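Local structure of alpha,alpha-trehalose-phosphate synthase (UDP-forming) (Burkholderia xenovorans, 5HXA) at residues 399-411 with 436-448. The protein is a glycosyltransferase of family 20, with the two Rossmann-like domains of the GT-B fold. Numbering follows the deposited sequence.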
loop_
_atom_site.group_PDB
_atom_site.type_symbol
_atom_site.label_atom_id
_atom_site.label_comp_id
_atom_site.label_asym_id
_atom_site.label_seq_id
_atom_site.Cartn_x
_atom_site.Cartn_y
_atom_site.Cartn_z
ATOM N N GLY A 399 -10.056 9.306 -8.067
ATOM C CA GLY A 399 -11.118 8.578 -8.740
ATOM C C GLY A 399 -11.810 9.409 -9.804
ATOM O O GLY A 399 -12.304 8.867 -10.791
ATOM N N ALA A 400 -11.828 10.733 -9.636
ATOM C CA ALA A 400 -12.612 11.615 -10.491
ATOM C C ALA A 400 -11.850 12.148 -11.711
ATOM O O ALA A 400 -12.473 12.786 -12.563
ATOM C CB ALA A 400 -13.162 12.788 -9.662
ATOM N N ALA A 401 -10.541 11.875 -11.850
ATOM C CA ALA A 401 -9.739 12.568 -12.867
ATOM C C ALA A 401 -10.172 12.229 -14.293
ATOM O O ALA A 401 -10.277 13.125 -15.143
ATOM C CB ALA A 401 -8.254 12.258 -12.683
ATOM N N GLU A 402 -10.427 10.952 -14.580
ATOM C CA GLU A 402 -10.862 10.583 -15.926
ATOM C C GLU A 402 -12.176 11.268 -16.303
ATOM O O GLU A 402 -12.443 11.509 -17.485
ATOM C CB GLU A 402 -11.005 9.061 -16.031
ATOM N N GLN A 403 -12.997 11.606 -15.321
ATOM C CA GLN A 403 -14.287 12.213 -15.593
ATOM C C GLN A 403 -14.245 13.727 -15.640
ATOM O O GLN A 403 -15.296 14.354 -15.816
ATOM C CB GLN A 403 -15.284 11.779 -14.540
ATOM C CG GLN A 403 -15.703 10.356 -14.676
ATOM C CD GLN A 403 -16.762 10.062 -13.686
ATOM O OE1 GLN A 403 -16.514 10.122 -12.480
ATOM N NE2 GLN A 403 -17.978 9.813 -14.170
ATOM N N LEU A 404 -13.073 14.329 -15.469
ATOM C CA LEU A 404 -12.937 15.784 -15.428
ATOM C C LEU A 404 -11.805 16.224 -16.351
ATOM O O LEU A 404 -10.797 16.786 -15.902
ATOM C CB LEU A 404 -12.698 16.255 -13.994
ATOM C CG LEU A 404 -13.881 16.043 -13.037
ATOM C CD1 LEU A 404 -13.462 16.332 -11.588
ATOM C CD2 LEU A 404 -15.061 16.932 -13.434
ATOM N N PRO A 405 -11.953 16.004 -17.662
ATOM C CA PRO A 405 -10.936 16.476 -18.617
ATOM C C PRO A 405 -10.922 17.997 -18.625
ATOM O O PRO A 405 -11.953 18.639 -18.833
ATOM C CB PRO A 405 -11.415 15.902 -19.961
ATOM C CG PRO A 405 -12.903 15.831 -19.806
ATOM C CD PRO A 405 -13.176 15.542 -18.343
ATOM N N GLY A 406 -9.752 18.572 -18.389
ATOM C CA GLY A 406 -9.618 19.999 -18.155
ATOM C C GLY A 406 -9.123 20.340 -16.768
ATOM O O GLY A 406 -8.652 21.469 -16.545
ATOM N N ALA A 407 -9.212 19.406 -15.823
ATOM C CA ALA A 407 -8.574 19.615 -14.529
ATOM C C ALA A 407 -7.060 19.586 -14.700
ATOM O O ALA A 407 -6.533 18.869 -15.551
ATOM C CB ALA A 407 -8.991 18.526 -13.535
ATOM N N LEU A 408 -6.352 20.355 -13.865
ATOM C CA LEU A 408 -4.904 20.192 -13.739
ATOM C C LEU A 408 -4.649 18.997 -12.822
ATOM O O LEU A 408 -4.836 19.082 -11.605
ATOM C CB LEU A 408 -4.243 21.462 -13.199
ATOM C CG LEU A 408 -4.314 22.714 -14.088
ATOM C CD1 LEU A 408 -3.638 23.897 -13.391
ATOM C CD2 LEU A 408 -3.692 22.478 -15.487
ATOM N N VAL A 409 -4.236 17.884 -13.401
ATOM C CA VAL A 409 -4.116 16.638 -12.661
ATOM C C VAL A 409 -2.684 16.505 -12.168
ATOM O O VAL A 409 -1.735 16.728 -12.928
ATOM C CB VAL A 409 -4.525 15.441 -13.538
ATOM C CG1 VAL A 409 -4.318 14.123 -12.799
ATOM C CG2 VAL A 409 -5.989 15.587 -13.956
ATOM N N VAL A 410 -2.526 16.146 -10.889
ATOM C CA VAL A 410 -1.217 16.089 -10.251
ATOM C C VAL A 410 -1.078 14.824 -9.410
ATOM O O VAL A 410 -2.058 14.211 -8.976
ATOM C CB VAL A 410 -0.942 17.333 -9.367
ATOM C CG1 VAL A 410 -0.919 18.613 -10.222
ATOM C CG2 VAL A 410 -1.974 17.444 -8.226
ATOM N N ASN A 411 0.178 14.440 -9.198
ATOM C CA ASN A 411 0.529 13.384 -8.261
ATOM C C ASN A 411 0.751 14.043 -6.903
ATOM O O ASN A 411 1.709 14.817 -6.755
ATOM C CB ASN A 411 1.789 12.672 -8.725
ATOM C CG ASN A 411 2.145 11.476 -7.858
ATOM O OD1 ASN A 411 1.772 11.403 -6.678
ATOM N ND2 ASN A 411 2.879 10.545 -8.432
ATOM N N ARG A 436 -11.547 25.042 -20.114
ATOM C CA ARG A 436 -11.413 23.924 -19.177
ATOM C C ARG A 436 -12.715 23.661 -18.432
ATOM O O ARG A 436 -13.117 22.504 -18.250
ATOM C CB ARG A 436 -10.295 24.200 -18.170
ATOM C CG ARG A 436 -8.892 24.091 -18.762
ATOM C CD ARG A 436 -7.831 24.490 -17.722
ATOM N NE ARG A 436 -6.479 24.439 -18.278
ATOM C CZ ARG A 436 -5.757 23.326 -18.383
ATOM N NH1 ARG A 436 -6.257 22.160 -17.973
ATOM N NH2 ARG A 436 -4.535 23.380 -18.902
ATOM N N HIS A 437 -13.368 24.725 -17.963
ATOM C CA HIS A 437 -14.636 24.567 -17.263
ATOM C C HIS A 437 -15.685 23.921 -18.169
ATOM O O HIS A 437 -16.380 22.987 -17.753
ATOM C CB HIS A 437 -15.103 25.935 -16.751
ATOM C CG HIS A 437 -16.450 25.909 -16.100
ATOM N ND1 HIS A 437 -17.580 26.388 -16.718
ATOM C CD2 HIS A 437 -16.844 25.478 -14.875
ATOM C CE1 HIS A 437 -18.618 26.244 -15.913
ATOM N NE2 HIS A 437 -18.199 25.691 -14.788
ATOM N N ALA A 438 -15.777 24.375 -19.427
ATOM C CA ALA A 438 -16.707 23.770 -20.376
ATOM C C ALA A 438 -16.395 22.292 -20.601
ATOM O O ALA A 438 -17.311 21.460 -20.679
ATOM C CB ALA A 438 -16.668 24.527 -21.702
ATOM N N ASP A 439 -15.105 21.952 -20.715
ATOM C CA ASP A 439 -14.699 20.572 -20.984
ATOM C C ASP A 439 -15.072 19.643 -19.840
ATOM O O ASP A 439 -15.291 18.449 -20.066
ATOM C CB ASP A 439 -13.184 20.477 -21.220
ATOM C CG ASP A 439 -12.752 21.022 -22.578
ATOM O OD1 ASP A 439 -13.620 21.444 -23.367
ATOM O OD2 ASP A 439 -11.534 21.019 -22.858
ATOM N N MET A 440 -15.106 20.154 -18.604
ATOM C CA MET A 440 -15.491 19.352 -17.451
ATOM C C MET A 440 -17.003 19.301 -17.252
ATOM O O MET A 440 -17.536 18.249 -16.880
ATOM C CB MET A 440 -14.804 19.893 -16.193
ATOM C CG MET A 440 -13.299 19.648 -16.194
ATOM S SD MET A 440 -12.538 20.160 -14.643
ATOM C CE MET A 440 -12.476 21.938 -14.850
ATOM N N MET A 441 -17.709 20.406 -17.528
ATOM C CA MET A 441 -19.163 20.430 -17.362
ATOM C C MET A 441 -19.862 19.454 -18.308
ATOM O O MET A 441 -20.875 18.841 -17.945
ATOM C CB MET A 441 -19.699 21.850 -17.585
ATOM C CG MET A 441 -19.336 22.841 -16.479
ATOM S SD MET A 441 -20.117 22.414 -14.904
ATOM C CE MET A 441 -21.795 23.005 -15.166
ATOM N N ALA A 442 -19.365 19.315 -19.532
ATOM C CA ALA A 442 -20.073 18.480 -20.505
ATOM C C ALA A 442 -20.169 17.021 -20.074
ATOM O O ALA A 442 -21.285 16.472 -20.094
ATOM C CB ALA A 442 -19.423 18.621 -21.887
ATOM N N PRO A 443 -19.086 16.333 -19.684
ATOM C CA PRO A 443 -19.257 14.947 -19.222
ATOM C C PRO A 443 -19.972 14.848 -17.885
ATOM O O PRO A 443 -20.643 13.838 -17.638
ATOM C CB PRO A 443 -17.815 14.420 -19.140
ATOM C CG PRO A 443 -17.000 15.631 -18.920
ATOM C CD PRO A 443 -17.660 16.698 -19.742
ATOM N N MET A 444 -19.873 15.865 -17.020
ATOM C CA MET A 444 -20.641 15.820 -15.776
ATOM C C MET A 444 -22.140 15.897 -16.043
ATOM O O MET A 444 -22.929 15.291 -15.306
ATOM C CB MET A 444 -20.222 16.949 -14.832
ATOM C CG MET A 444 -18.841 16.753 -14.207
ATOM S SD MET A 444 -18.635 17.726 -12.701
ATOM C CE MET A 444 -18.544 19.395 -13.340
ATOM N N ARG A 445 -22.548 16.642 -17.073
ATOM C CA ARG A 445 -23.953 16.659 -17.461
ATOM C C ARG A 445 -24.360 15.330 -18.079
ATOM O O ARG A 445 -25.475 14.843 -17.855
ATOM C CB ARG A 445 -24.222 17.795 -18.452
ATOM C CG ARG A 445 -24.148 19.183 -17.859
ATOM C CD ARG A 445 -24.603 20.233 -18.866
ATOM N NE ARG A 445 -24.540 21.572 -18.290
ATOM C CZ ARG A 445 -23.657 22.494 -18.651
ATOM N NH1 ARG A 445 -22.773 22.230 -19.608
ATOM N NH2 ARG A 445 -23.670 23.682 -18.065
ATOM N N GLU A 446 -23.468 14.735 -18.867
ATOM C CA GLU A 446 -23.812 13.501 -19.564
ATOM C C GLU A 446 -23.826 12.318 -18.604
ATOM O O GLU A 446 -24.689 11.439 -18.699
ATOM C CB GLU A 446 -22.827 13.281 -20.712
ATOM C CG GLU A 446 -22.986 11.977 -21.452
ATOM C CD GLU A 446 -22.164 11.951 -22.724
ATOM O OE1 GLU A 446 -22.761 11.841 -23.814
ATOM O OE2 GLU A 446 -20.923 12.067 -22.629
ATOM N N ASN A 447 -22.904 12.290 -17.651
ATOM C CA ASN A 447 -22.904 11.211 -16.672
ATOM C C ASN A 447 -23.319 11.742 -15.307
ATOM O O ASN A 447 -22.588 11.604 -14.325
ATOM C CB ASN A 447 -21.528 10.541 -16.640
ATOM C CG ASN A 447 -21.106 10.076 -18.027
ATOM O OD1 ASN A 447 -20.188 10.633 -18.637
ATOM N ND2 ASN A 447 -21.821 9.089 -18.558
ATOM N N ASN A 448 -24.507 12.336 -15.243
ATOM C CA ASN A 448 -24.982 12.949 -14.016
ATOM C C ASN A 448 -25.505 11.876 -13.060
ATOM O O ASN A 448 -25.569 10.685 -13.386
ATOM C CB ASN A 448 -26.049 14.004 -14.326
ATOM C CG ASN A 448 -27.319 13.408 -14.933
ATOM O OD1 ASN A 448 -28.016 12.623 -14.297
ATOM N ND2 ASN A 448 -27.631 13.805 -16.161
HETATM O O HOH W 1 -20.495 9.966 -13.300
HETATM O O HOH W 2 -4.951 19.596 -17.985
#
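Arg436 reaches from its helix along the turn at Gly406 to the start of strand 408-410. Its CB lies 3.6 Å from Gly406 O, and CG and CD pass the same oxygen; with the chain extended from CG to NE (chi2 175°, chi3 -178°), the guanidinium is carried on to Leu408. There NH1 donates to Gly406 O at 2.9 Å, fairly straight at 159°; the oxygen lies in the guanidinium plane, whereas NH1 stands above the carbonyl plane. A water joins NH1 to Ala407 O, Leu408 CD2 rests over one guanidinium face, and NE pairs with Glu432. A long, many-donor side chain suits this bridging task.

Gly406 is third in a type II turn, Leu404 to Ala407, where its positive phi and the nearby Arg436 O both favour glycine. Flexible Met440 lies against that turn, its CG 3.1 Å from Pro405 O and its SD 3.6 Å from Ala407 N. Leu404 CD2 meets Met444 SD at 3.7 Å, while the Pro405 and Pro443 rings run alongside in opposite senses.

Helix 430-446 thus packs on the loop entering strand 408-410, outermost within this chain in the C-terminal Rossmann-like domain's parallel sheet; buried Leu404 also touches helix 375-382 and strand 391-395.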